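DITP/XTP pyrophosphatase (Staphylococcus aureus, PDB 4BNQ) probably hydrolyses the non-canonical purine nucleotides XTP, dITP and ITP to their monophosphates and diphosphate, clearing them from the cellular nucleotide pool. Local coordinates at residues 86-91 against 95-100; 153-158 against 162-167; 52-57 against 126-131; 77-82 against 102-107. All coordinates share one frame; numbering follows the deposited sequence.

Contact 1 of 4, residues 86-91 against 95-100; sequences RYAGEN and EANIEK
K100 lays its side chain over the ring of Y87 where the loop 86-91 of this Ham1-family fold turns back onto helix 94-104, a worked example of a loop fastened to the helix that follows it. With CG set anti to the backbone N (chi1 -178°) and the rest of the chain extended, the lysine runs away from the helix and crosses the tyrosine at about a right angle. Its CB only grazes the rim of the ring at CE2; CG comes to 3.7 Å from Y87 CE2. K100 CD then stands over the face, 3.9 Å from the centroid of the Y87 ring and 17° off the normal, in a CH-pi contact. CE passes above CZ, and NZ ends 4.2 Å from the same centroid of Y87, making a cation-pi interaction. The ammonium also bonds to the carbonyl of the same residue, K100 NZ to Y87 O at 2.9 Å, so one residue of the loop offers the lysine both a ring and an acceptor. Outside the two segments, Y87 packs on Y151, a predicted substrate-binding residue, which probably places the contact beside the nucleotide pocket.

One turn earlier in the helix, N97 holds the loop backbone. Both ends of its amide are used: ND2 bonds to A85 O, while OD1 takes the backbone N-H of A88 at 2.7 Å. Beside this bond A88 CB packs on A96 CB at 3.7 Å, and a water 2.8 Å from N97 OD1 also lies within bonding distance of G89 O.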
loop_
_atom_site.group_PDB
_atom_site.type_symbol
_atom_site.label_atom_id
_atom_site.label_comp_id
_atom_site.label_asym_id
_atom_site.label_seq_id
_atom_site.Cartn_x
_atom_site.Cartn_y
_atom_site.Cartn_z
ATOM N N ARG A 86 1.909 -10.923 22.610
ATOM C CA ARG A 86 2.050 -11.709 23.830
ATOM C C ARG A 86 2.302 -13.166 23.473
ATOM O O ARG A 86 2.006 -14.068 24.249
ATOM C CB ARG A 86 0.788 -11.566 24.695
ATOM C CG ARG A 86 -0.487 -11.877 23.919
ATOM C CD ARG A 86 -1.757 -11.839 24.768
ATOM N NE ARG A 86 -2.893 -12.367 24.004
ATOM C CZ ARG A 86 -3.703 -11.629 23.242
ATOM N NH1 ARG A 86 -3.529 -10.313 23.151
ATOM N NH2 ARG A 86 -4.699 -12.203 22.576
ATOM N N TYR A 87 2.872 -13.371 22.292
ATOM C CA TYR A 87 3.127 -14.699 21.749
ATOM C C TYR A 87 3.775 -15.660 22.750
ATOM O O TYR A 87 3.385 -16.825 22.855
ATOM C CB TYR A 87 4.007 -14.561 20.499
ATOM C CG TYR A 87 4.096 -15.807 19.651
ATOM C CD1 TYR A 87 2.968 -16.578 19.395
ATOM C CD2 TYR A 87 5.298 -16.195 19.073
ATOM C CE1 TYR A 87 3.042 -17.719 18.599
ATOM C CE2 TYR A 87 5.380 -17.336 18.280
ATOM C CZ TYR A 87 4.248 -18.090 18.046
ATOM O OH TYR A 87 4.321 -19.223 17.264
ATOM N N ALA A 88 4.776 -15.178 23.477
ATOM C CA ALA A 88 5.545 -16.060 24.348
ATOM C C ALA A 88 5.056 -16.017 25.794
ATOM O O ALA A 88 5.454 -16.849 26.606
ATOM C CB ALA A 88 7.036 -15.732 24.276
ATOM N N GLY A 89 4.198 -15.047 26.105
ATOM C CA GLY A 89 3.650 -14.900 27.441
ATOM C C GLY A 89 3.023 -13.540 27.652
ATOM O O GLY A 89 3.088 -12.686 26.776
ATOM N N GLU A 90 2.436 -13.333 28.826
ATOM C CA GLU A 90 1.720 -12.097 29.130
ATOM C C GLU A 90 2.626 -10.925 29.489
ATOM O O GLU A 90 2.207 -9.766 29.430
ATOM C CB GLU A 90 0.700 -12.334 30.250
ATOM C CG GLU A 90 -0.435 -13.281 29.863
ATOM C CD GLU A 90 -1.245 -12.762 28.684
ATOM O OE1 GLU A 90 -1.441 -11.529 28.601
ATOM O OE2 GLU A 90 -1.679 -13.583 27.842
ATOM N N ASN A 91 3.865 -11.225 29.863
ATOM C CA ASN A 91 4.858 -10.179 30.119
ATOM C C ASN A 91 5.217 -9.378 28.853
ATOM O O ASN A 91 5.870 -8.330 28.930
ATOM C CB ASN A 91 6.125 -10.787 30.724
ATOM C CG ASN A 91 6.982 -11.511 29.688
ATOM O OD1 ASN A 91 6.470 -12.052 28.696
ATOM N ND2 ASN A 91 8.297 -11.524 29.917
ATOM N N GLU A 95 11.778 -9.880 23.019
ATOM C CA GLU A 95 12.858 -10.856 22.868
ATOM C C GLU A 95 12.377 -12.305 23.017
ATOM O O GLU A 95 12.824 -13.180 22.277
ATOM C CB GLU A 95 14.039 -10.541 23.803
ATOM C CG GLU A 95 15.189 -11.571 23.771
ATOM C CD GLU A 95 15.756 -11.824 22.366
ATOM O OE1 GLU A 95 15.800 -10.883 21.530
ATOM O OE2 GLU A 95 16.188 -12.973 22.099
ATOM N N ALA A 96 11.444 -12.553 23.938
ATOM C CA ALA A 96 10.903 -13.907 24.122
ATOM C C ALA A 96 10.031 -14.314 22.938
ATOM O O ALA A 96 10.054 -15.466 22.476
ATOM C CB ALA A 96 10.112 -14.009 25.418
ATOM N N ASN A 97 9.251 -13.364 22.449
ATOM C CA ASN A 97 8.403 -13.610 21.295
ATOM C C ASN A 97 9.218 -14.013 20.073
ATOM O O ASN A 97 8.833 -14.919 19.337
ATOM C CB ASN A 97 7.557 -12.371 21.009
ATOM C CG ASN A 97 6.568 -12.087 22.119
ATOM O OD1 ASN A 97 6.264 -12.978 22.921
ATOM N ND2 ASN A 97 6.051 -10.857 22.172
ATOM N N ILE A 98 10.351 -13.347 19.876
ATOM C CA ILE A 98 11.207 -13.639 18.730
ATOM C C ILE A 98 11.786 -15.042 18.857
ATOM O O ILE A 98 11.786 -15.807 17.892
ATOM C CB ILE A 98 12.363 -12.609 18.588
ATOM C CG1 ILE A 98 11.808 -11.246 18.172
ATOM C CG2 ILE A 98 13.418 -13.107 17.617
ATOM C CD1 ILE A 98 12.843 -10.101 18.232
ATOM N N GLU A 99 12.271 -15.381 20.053
ATOM C CA GLU A 99 12.896 -16.690 20.280
ATOM C C GLU A 99 11.913 -17.815 20.049
ATOM O O GLU A 99 12.231 -18.796 19.377
ATOM C CB GLU A 99 13.520 -16.779 21.674
ATOM C CG GLU A 99 14.714 -15.841 21.870
ATOM C CD GLU A 99 15.759 -15.979 20.768
ATOM O OE1 GLU A 99 15.955 -17.101 20.245
ATOM O OE2 GLU A 99 16.405 -14.965 20.413
ATOM N N LYS A 100 10.700 -17.648 20.563
ATOM C CA LYS A 100 9.651 -18.632 20.306
ATOM C C LYS A 100 9.374 -18.813 18.815
ATOM O O LYS A 100 9.424 -19.929 18.300
ATOM C CB LYS A 100 8.356 -18.262 21.012
ATOM C CG LYS A 100 7.278 -19.307 20.797
ATOM C CD LYS A 100 6.013 -18.945 21.567
ATOM C CE LYS A 100 4.900 -19.935 21.291
ATOM N NZ LYS A 100 3.703 -19.577 22.086
HETATM O O HOH W 1 5.902 -12.123 25.555
#

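Contact 2 of 4, residues 153-158 against 162-167; sequences PIFYVP and KTMAQL
F155 and M164 meet in the close-packed half of a short beta hairpin, strands 155-157 and 162-163, which forms one border of the long antiparallel sheet. F155 O receives the N-H of M164 at 2.8 Å, and T163 CA comes to 3.0 Å from that same F155 O in a CA-H...O contact. The two side chains leave this junction side by side, pointing the same way; because the methionine bends at chi2 (59°) and again at chi3, its CE turns back to within 4.0 Å of F155 CD2. F155 also stacks on F115, and M164 rests on K172, a predicted substrate-binding residue. Farther along, A165, in the 3-10 turn after the strand, presses CB to 3.5 Å from P153 CA.

Y156 and T163 form the antiparallel non-hydrogen-bonded pair, with side chains on one face of the hairpin; V157 and K162, the hydrogen-bonded pair, point to the other. Toward the hairpin's turn the fit slackens. V157 N donates to K162 O in a short bond of 2.6 Å, yet the return bond from K162 N to V157 O is weak at 3.4 Å. The partly exposed lysine side chain comes no closer than 5.2 Å to the facing strand, and the hydroxyl of Y156 bonds to D161 in the connecting turn. T163 is steadied by its own turn and by the body of the fold: OG1 bonds to Y144 O, and its backbone N donates to Q166 OE1 at 2.9 Å in a nearly straight bond, 170° at the hydrogen.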
loop_
_atom_site.group_PDB
_atom_site.type_symbol
_atom_site.label_atom_id
_atom_site.label_comp_id
_atom_site.label_asym_id
_atom_site.label_seq_id
_atom_site.Cartn_x
_atom_site.Cartn_y
_atom_site.Cartn_z
ATOM N N PRO A 153 13.652 -7.191 14.109
ATOM C CA PRO A 153 14.976 -7.743 13.776
ATOM C C PRO A 153 14.971 -9.052 12.976
ATOM O O PRO A 153 16.018 -9.455 12.461
ATOM C CB PRO A 153 15.622 -7.968 15.145
ATOM C CG PRO A 153 14.848 -7.071 16.091
ATOM C CD PRO A 153 13.449 -7.110 15.570
ATOM N N ILE A 154 13.828 -9.719 12.868
ATOM C CA ILE A 154 13.793 -10.960 12.098
ATOM C C ILE A 154 12.890 -10.864 10.879
ATOM O O ILE A 154 12.665 -11.853 10.187
ATOM C CB ILE A 154 13.349 -12.166 12.955
ATOM C CG1 ILE A 154 11.874 -12.051 13.310
ATOM C CG2 ILE A 154 14.207 -12.283 14.197
ATOM C CD1 ILE A 154 11.326 -13.248 14.098
ATOM N N PHE A 155 12.355 -9.679 10.617
ATOM C CA PHE A 155 11.513 -9.517 9.443
ATOM C C PHE A 155 12.333 -8.967 8.259
ATOM O O PHE A 155 12.558 -7.755 8.138
ATOM C CB PHE A 155 10.313 -8.611 9.744
ATOM C CG PHE A 155 9.232 -8.667 8.688
ATOM C CD1 PHE A 155 8.199 -9.595 8.776
ATOM C CD2 PHE A 155 9.250 -7.799 7.610
ATOM C CE1 PHE A 155 7.204 -9.652 7.800
ATOM C CE2 PHE A 155 8.256 -7.848 6.635
ATOM C CZ PHE A 155 7.235 -8.780 6.730
ATOM N N TYR A 156 12.757 -9.879 7.387
ATOM C CA TYR A 156 13.613 -9.570 6.254
ATOM C C TYR A 156 12.742 -9.087 5.108
ATOM O O TYR A 156 11.726 -9.710 4.773
ATOM C CB TYR A 156 14.412 -10.819 5.856
ATOM C CG TYR A 156 15.241 -10.657 4.612
ATOM C CD1 TYR A 156 16.472 -10.023 4.653
ATOM C CD2 TYR A 156 14.799 -11.150 3.397
ATOM C CE1 TYR A 156 17.234 -9.863 3.506
ATOM C CE2 TYR A 156 15.557 -11.005 2.241
ATOM C CZ TYR A 156 16.771 -10.359 2.304
ATOM O OH TYR A 156 17.531 -10.219 1.177
ATOM N N VAL A 157 13.125 -7.960 4.522
ATOM C CA VAL A 157 12.352 -7.379 3.428
ATOM C C VAL A 157 13.136 -7.510 2.127
ATOM O O VAL A 157 14.060 -6.723 1.898
ATOM C CB VAL A 157 12.059 -5.884 3.686
ATOM C CG1 VAL A 157 11.183 -5.318 2.589
ATOM C CG2 VAL A 157 11.379 -5.694 5.058
ATOM N N PRO A 158 12.771 -8.501 1.282
ATOM C CA PRO A 158 13.504 -8.819 0.047
ATOM C C PRO A 158 13.724 -7.596 -0.845
ATOM O O PRO A 158 14.855 -7.398 -1.285
ATOM C CB PRO A 158 12.599 -9.846 -0.649
ATOM C CG PRO A 158 11.871 -10.511 0.472
ATOM C CD PRO A 158 11.581 -9.361 1.432
ATOM N N LYS A 162 17.099 -6.176 3.434
ATOM C CA LYS A 162 17.364 -5.800 4.825
ATOM C C LYS A 162 16.214 -6.245 5.716
ATOM O O LYS A 162 15.099 -6.449 5.233
ATOM C CB LYS A 162 17.551 -4.281 4.956
ATOM C CG LYS A 162 18.890 -3.745 4.448
ATOM C CD LYS A 162 19.062 -2.280 4.815
ATOM C CE LYS A 162 20.097 -1.591 3.933
ATOM N NZ LYS A 162 21.346 -2.385 3.848
ATOM N N THR A 163 16.478 -6.420 7.009
ATOM C CA THR A 163 15.373 -6.613 7.944
ATOM C C THR A 163 14.818 -5.252 8.337
ATOM O O THR A 163 15.511 -4.246 8.232
ATOM C CB THR A 163 15.777 -7.347 9.227
ATOM O OG1 THR A 163 16.657 -6.514 9.994
ATOM C CG2 THR A 163 16.445 -8.695 8.920
ATOM N N MET A 164 13.578 -5.240 8.816
ATOM C CA MET A 164 12.931 -4.031 9.272
ATOM C C MET A 164 13.834 -3.314 10.291
ATOM O O MET A 164 13.985 -2.101 10.215
ATOM C CB MET A 164 11.552 -4.387 9.852
ATOM C CG MET A 164 10.437 -3.353 9.648
ATOM S SD MET A 164 10.006 -2.884 7.957
ATOM C CE MET A 164 8.504 -3.835 7.767
ATOM N N ALA A 165 14.485 -4.047 11.195
ATOM C CA ALA A 165 15.357 -3.393 12.200
ATOM C C ALA A 165 16.656 -2.812 11.626
ATOM O O ALA A 165 17.363 -2.038 12.282
ATOM C CB ALA A 165 15.669 -4.318 13.355
ATOM N N GLN A 166 16.991 -3.183 10.408
ATOM C CA GLN A 166 18.192 -2.633 9.814
ATOM C C GLN A 166 17.933 -1.253 9.197
ATOM O O GLN A 166 18.866 -0.479 8.972
ATOM C CB GLN A 166 18.729 -3.581 8.748
ATOM C CG GLN A 166 19.503 -4.763 9.280
ATOM C CD GLN A 166 20.033 -5.629 8.141
ATOM O OE1 GLN A 166 19.340 -6.530 7.657
ATOM N NE2 GLN A 166 21.257 -5.338 7.690
ATOM N N LEU A 167 16.669 -0.952 8.915
ATOM C CA LEU A 167 16.312 0.286 8.231
ATOM C C LEU A 167 16.368 1.453 9.211
ATOM O O LEU A 167 16.057 1.293 10.392
ATOM C CB LEU A 167 14.891 0.192 7.678
ATOM C CG LEU A 167 14.556 -0.961 6.736
ATOM C CD1 LEU A 167 13.066 -0.926 6.385
ATOM C CD2 LEU A 167 15.424 -0.891 5.479
#

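Contact 3 of 4, residues 52-57 against 126-131; sequences KSEAAA and METKVF. With PO4 (phosphate ion), chain C.
E54 and T128 cross obliquely, the end of the glutamate reaching past the threonine hydroxyl. E54 begins with CG anti to the carbonyl carbon (chi1 -72°); its first bond does not aim at the strand, but the extended chain brings the carboxylate to it. T128 is directed toward the helix, and its OG1, beside the backbone N, meets the glutamate. T128 OG1 donates to E54 OE2; the 2.5 Å between them is very short and a doubtful measure of strength at this resolution. E54 CG lies 3.2 Å from T128 OG1, so the hydroxyl sits against the glutamate's stem as well as its carboxylate. The other branch of the threonine, CG2, turns toward S53, whose OG is 4.2 Å from T128 CG2.

In the fold, these residues join helix 45-60 to the first residues of strand 126-139 across one face of the central antiparallel sheet of the Ham1 family. Between them strand 112-123 contributes S122, which bonds to both T128 OG1 and S53 OG. Farther along the strand, K129 makes a salt bridge to E190 of the second subunit.

K52 leaves the same helix away from the strand. Bent at chi3 (-70°), it brings NZ to D68, the predicted proton acceptor, in a salt bridge. A phosphate ion, probably from the crystallisation liquor, is also bonded by S8, N9 and K13, predicted substrate-binding residues; the 2.4 Å from K52 NZ to its O3 is doubtfully short.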
loop_
_atom_site.group_PDB
_atom_site.type_symbol
_atom_site.label_atom_id
_atom_site.label_comp_id
_atom_site.label_asym_id
_atom_site.label_seq_id
_atom_site.Cartn_x
_atom_site.Cartn_y
_atom_site.Cartn_z
ATOM N N LYS A 52 -9.709 -0.125 21.295
ATOM C CA LYS A 52 -8.806 0.868 21.871
ATOM C C LYS A 52 -9.199 2.295 21.510
ATOM O O LYS A 52 -9.253 3.153 22.391
ATOM C CB LYS A 52 -7.335 0.554 21.548
ATOM C CG LYS A 52 -6.801 -0.689 22.319
ATOM C CD LYS A 52 -5.372 -1.085 21.921
ATOM C CE LYS A 52 -5.323 -1.654 20.510
ATOM N NZ LYS A 52 -4.034 -2.340 20.227
ATOM N N SER A 53 -9.502 2.551 20.233
ATOM C CA SER A 53 -9.814 3.920 19.813
ATOM C C SER A 53 -11.119 4.413 20.426
ATOM O O SER A 53 -11.197 5.553 20.896
ATOM C CB SER A 53 -9.873 4.049 18.288
ATOM O OG SER A 53 -10.886 3.218 17.774
ATOM N N GLU A 54 -12.142 3.560 20.432
ATOM C CA GLU A 54 -13.424 3.944 21.020
ATOM C C GLU A 54 -13.305 4.221 22.516
ATOM O O GLU A 54 -13.898 5.176 23.033
ATOM C CB GLU A 54 -14.511 2.913 20.691
ATOM C CG GLU A 54 -14.897 3.007 19.230
ATOM C CD GLU A 54 -16.068 2.128 18.831
ATOM O OE1 GLU A 54 -16.498 1.265 19.638
ATOM O OE2 GLU A 54 -16.541 2.285 17.680
ATOM N N ALA A 55 -12.496 3.424 23.205
ATOM C CA ALA A 55 -12.345 3.613 24.645
ATOM C C ALA A 55 -11.660 4.944 24.974
ATOM O O ALA A 55 -12.096 5.661 25.880
ATOM C CB ALA A 55 -11.604 2.437 25.279
ATOM N N ALA A 56 -10.607 5.286 24.230
ATOM C CA ALA A 56 -9.900 6.548 24.464
ATOM C C ALA A 56 -10.808 7.716 24.125
ATOM O O ALA A 56 -10.855 8.717 24.843
ATOM C CB ALA A 56 -8.639 6.617 23.643
ATOM N N ALA A 57 -11.541 7.573 23.026
ATOM C CA ALA A 57 -12.376 8.651 22.516
ATOM C C ALA A 57 -13.517 8.965 23.476
ATOM O O ALA A 57 -13.790 10.133 23.749
ATOM C CB ALA A 57 -12.910 8.299 21.151
ATOM N N MET A 126 -18.251 11.025 14.692
ATOM C CA MET A 126 -18.122 10.129 13.540
ATOM C C MET A 126 -18.325 8.705 14.013
ATOM O O MET A 126 -18.086 8.405 15.183
ATOM C CB MET A 126 -16.733 10.250 12.933
ATOM C CG MET A 126 -15.633 9.850 13.913
ATOM S SD MET A 126 -13.974 10.111 13.282
ATOM C CE MET A 126 -14.023 9.028 11.854
ATOM N N GLU A 127 -18.792 7.835 13.124
ATOM C CA GLU A 127 -18.723 6.400 13.374
ATOM C C GLU A 127 -17.269 5.985 13.240
ATOM O O GLU A 127 -16.512 6.585 12.475
ATOM C CB GLU A 127 -19.553 5.624 12.358
ATOM C CG GLU A 127 -21.047 5.712 12.588
ATOM C CD GLU A 127 -21.830 4.892 11.581
ATOM O OE1 GLU A 127 -21.212 4.060 10.876
ATOM O OE2 GLU A 127 -23.062 5.080 11.491
ATOM N N THR A 128 -16.871 4.960 13.976
ATOM C CA THR A 128 -15.492 4.515 13.908
ATOM C C THR A 128 -15.129 4.035 12.510
ATOM O O THR A 128 -15.914 3.339 11.858
ATOM C CB THR A 128 -15.224 3.411 14.911
ATOM O OG1 THR A 128 -15.382 3.944 16.236
ATOM C CG2 THR A 128 -13.810 2.881 14.735
ATOM N N LYS A 129 -13.939 4.411 12.044
ATOM C CA LYS A 129 -13.483 3.981 10.731
ATOM C C LYS A 129 -12.117 3.263 10.814
ATOM O O LYS A 129 -11.236 3.675 11.583
ATOM C CB LYS A 129 -13.461 5.183 9.777
ATOM C CG LYS A 129 -13.291 4.795 8.320
ATOM C CD LYS A 129 -14.153 3.581 7.928
ATOM C CE LYS A 129 -13.672 2.971 6.596
ATOM N NZ LYS A 129 -13.654 3.951 5.464
ATOM N N VAL A 130 -11.959 2.179 10.047
ATOM C CA VAL A 130 -10.741 1.361 10.088
ATOM C C VAL A 130 -9.990 1.329 8.756
ATOM O O VAL A 130 -10.607 1.372 7.689
ATOM C CB VAL A 130 -11.046 -0.098 10.499
ATOM C CG1 VAL A 130 -11.618 -0.133 11.891
ATOM C CG2 VAL A 130 -12.014 -0.744 9.504
ATOM N N PHE A 131 -8.660 1.235 8.827
ATOM C CA PHE A 131 -7.810 1.181 7.636
ATOM C C PHE A 131 -6.692 0.149 7.796
ATOM O O PHE A 131 -6.001 0.129 8.818
ATOM C CB PHE A 131 -7.180 2.544 7.379
ATOM C CG PHE A 131 -8.160 3.679 7.396
ATOM C CD1 PHE A 131 -8.528 4.287 8.588
ATOM C CD2 PHE A 131 -8.712 4.146 6.222
ATOM C CE1 PHE A 131 -9.421 5.343 8.597
ATOM C CE2 PHE A 131 -9.614 5.199 6.237
ATOM C CZ PHE A 131 -9.965 5.796 7.412
HETATM P P PO4 C . -1.010 -1.274 21.850
HETATM O O1 PO4 C . -1.082 -0.365 20.621
HETATM O O2 PO4 C . 0.228 -2.135 21.769
HETATM O O3 PO4 C . -2.232 -2.174 21.861
HETATM O O4 PO4 C . -0.982 -0.451 23.107
#

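Contact 4 of 4, residues 77-82 against 102-107; sequences NGEPGI and LNKLGN
The carboxylate of E79 faces K104 with its two oxygens, and the ammonium stands in front of both: K104 NZ is 3.3 Å from E79 OE1 and 3.6 Å from E79 OE2. The pair forms a surface salt bridge between the short outermost strand 79-80 of the Ham1 antiparallel sheet and the last turn of helix 94-104, just before the chain leaves helical geometry at L105. The hydrogen bond within it, from NZ to OE1, is weak. Backbones here stay well apart, the nearest CA atoms, those of E79 and K104, being 10.2 Å from each other, so the two side chains do all the bridging. They meet at about a right angle. The glutamate is extended, whereas the lysine is kinked at chi2 (-149°) and again at chi3 (41°) on its way to the carboxylate.

The strand itself is joined to the sheet by backbone bonding of E79 with V73. P80 follows a cis peptide bond and packs on Y151, a predicted substrate-binding residue, and on the ring of Y87 from the intervening loop. The E79 carboxylate is thus shared, OE1 bonding to K104 NZ and OE2 weakly to the hydroxyl of Y87.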
loop_
_atom_site.group_PDB
_atom_site.type_symbol
_atom_site.label_atom_id
_atom_site.label_comp_id
_atom_site.label_asym_id
_atom_site.label_seq_id
_atom_site.Cartn_x
_atom_site.Cartn_y
_atom_site.Cartn_z
ATOM N N ASN A 77 0.425 -21.193 9.370
ATOM C CA ASN A 77 -0.914 -20.707 8.997
ATOM C C ASN A 77 -1.412 -19.464 9.771
ATOM O O ASN A 77 -2.510 -19.457 10.339
ATOM C CB ASN A 77 -1.962 -21.843 8.947
ATOM C CG ASN A 77 -2.225 -22.468 10.304
ATOM O OD1 ASN A 77 -3.190 -22.114 10.986
ATOM N ND2 ASN A 77 -1.381 -23.420 10.696
ATOM N N GLY A 78 -0.591 -18.412 9.775
ATOM C CA GLY A 78 -1.008 -17.126 10.300
ATOM C C GLY A 78 -0.583 -16.829 11.724
ATOM O O GLY A 78 -0.921 -15.772 12.256
ATOM N N GLU A 79 0.139 -17.735 12.368
ATOM C CA GLU A 79 0.679 -17.383 13.681
ATOM C C GLU A 79 1.798 -16.385 13.451
ATOM O O GLU A 79 2.422 -16.397 12.394
ATOM C CB GLU A 79 1.268 -18.592 14.402
ATOM C CG GLU A 79 0.291 -19.567 15.017
ATOM C CD GLU A 79 1.023 -20.750 15.650
ATOM O OE1 GLU A 79 1.293 -21.761 14.945
ATOM O OE2 GLU A 79 1.363 -20.645 16.849
ATOM N N PRO A 80 2.085 -15.541 14.448
ATOM C CA PRO A 80 1.379 -15.330 15.721
ATOM C C PRO A 80 0.039 -14.585 15.601
ATOM O O PRO A 80 -0.744 -14.627 16.551
ATOM C CB PRO A 80 2.340 -14.431 16.503
ATOM C CG PRO A 80 3.677 -14.671 15.918
ATOM C CD PRO A 80 3.439 -14.957 14.462
ATOM N N GLY A 81 -0.196 -13.884 14.495
ATOM C CA GLY A 81 -1.431 -13.138 14.300
ATOM C C GLY A 81 -1.794 -12.222 15.462
ATOM O O GLY A 81 -0.930 -11.540 16.010
ATOM N N ILE A 82 -3.060 -12.216 15.868
ATOM C CA ILE A 82 -3.490 -11.323 16.947
ATOM C C ILE A 82 -2.751 -11.582 18.259
ATOM O O ILE A 82 -2.728 -10.725 19.144
ATOM C CB ILE A 82 -5.006 -11.374 17.182
ATOM C CG1 ILE A 82 -5.451 -12.795 17.541
ATOM C CG2 ILE A 82 -5.756 -10.889 15.956
ATOM C CD1 ILE A 82 -6.919 -12.876 17.917
ATOM N N LEU A 102 11.234 -18.042 16.256
ATOM C CA LEU A 102 12.381 -18.674 15.608
ATOM C C LEU A 102 12.446 -20.189 15.871
ATOM O O LEU A 102 12.635 -20.973 14.932
ATOM C CB LEU A 102 13.688 -17.981 15.999
ATOM C CG LEU A 102 13.880 -16.610 15.357
ATOM C CD1 LEU A 102 15.166 -15.953 15.840
ATOM C CD2 LEU A 102 13.901 -16.779 13.850
ATOM N N ASN A 103 12.281 -20.594 17.133
ATOM C CA ASN A 103 12.310 -22.013 17.500
ATOM C C ASN A 103 11.281 -22.808 16.729
ATOM O O ASN A 103 11.584 -23.877 16.194
ATOM C CB ASN A 103 12.063 -22.213 19.000
ATOM C CG ASN A 103 13.265 -21.846 19.845
ATOM O OD1 ASN A 103 14.384 -21.770 19.340
ATOM N ND2 ASN A 103 13.043 -21.632 21.145
ATOM N N LYS A 104 10.068 -22.270 16.657
ATOM C CA LYS A 104 8.992 -22.926 15.923
ATOM C C LYS A 104 9.246 -23.056 14.422
ATOM O O LYS A 104 8.666 -23.915 13.776
ATOM C CB LYS A 104 7.658 -22.236 16.197
ATOM C CG LYS A 104 7.154 -22.434 17.613
ATOM C CD LYS A 104 5.624 -22.446 17.658
ATOM C CE LYS A 104 5.042 -23.217 16.477
ATOM N NZ LYS A 104 3.579 -23.488 16.607
ATOM N N LEU A 105 10.121 -22.216 13.871
ATOM C CA LEU A 105 10.479 -22.320 12.456
ATOM C C LEU A 105 11.856 -22.978 12.209
ATOM O O LEU A 105 12.434 -22.850 11.121
ATOM C CB LEU A 105 10.391 -20.939 11.789
ATOM C CG LEU A 105 8.975 -20.436 11.488
ATOM C CD1 LEU A 105 8.930 -18.927 11.633
ATOM C CD2 LEU A 105 8.478 -20.841 10.089
ATOM N N GLY A 106 12.350 -23.706 13.210
ATOM C CA GLY A 106 13.699 -24.266 13.219
ATOM C C GLY A 106 14.356 -24.694 11.913
ATOM O O GLY A 106 15.493 -24.301 11.609
ATOM N N ASN A 107 13.661 -25.509 11.132
ATOM C CA ASN A 107 14.235 -25.940 9.863
ATOM C C ASN A 107 13.498 -25.402 8.634
ATOM O O ASN A 107 14.091 -25.319 7.557
ATOM C CB ASN A 107 14.361 -27.468 9.820
ATOM C CG ASN A 107 15.213 -28.011 10.959
ATOM O OD1 ASN A 107 16.448 -27.870 10.950
ATOM N ND2 ASN A 107 14.559 -28.627 11.953
#

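Overall arrangement
From the N terminus, helix 45-60 opens contact 3 first, and the long excursion it begins closes only at strand 126-139. Within that excursion contact 4 opens at strand 79-80 and closes at the end of helix 94-104; inside this smaller loop contact 1 opens and closes, using an earlier part of the same helix. Contact 2 follows in series, after all the others have closed, so no loops cross. Contacts 1 and 4 touch through Y87. Helix 94-104 also reaches the hairpin of contact 2, where I98 packs on I154 and P153. Contact 3 stands apart, on the opposite side of the chain's centre from contacts 2 and 4, joined to them through the shared antiparallel sheet.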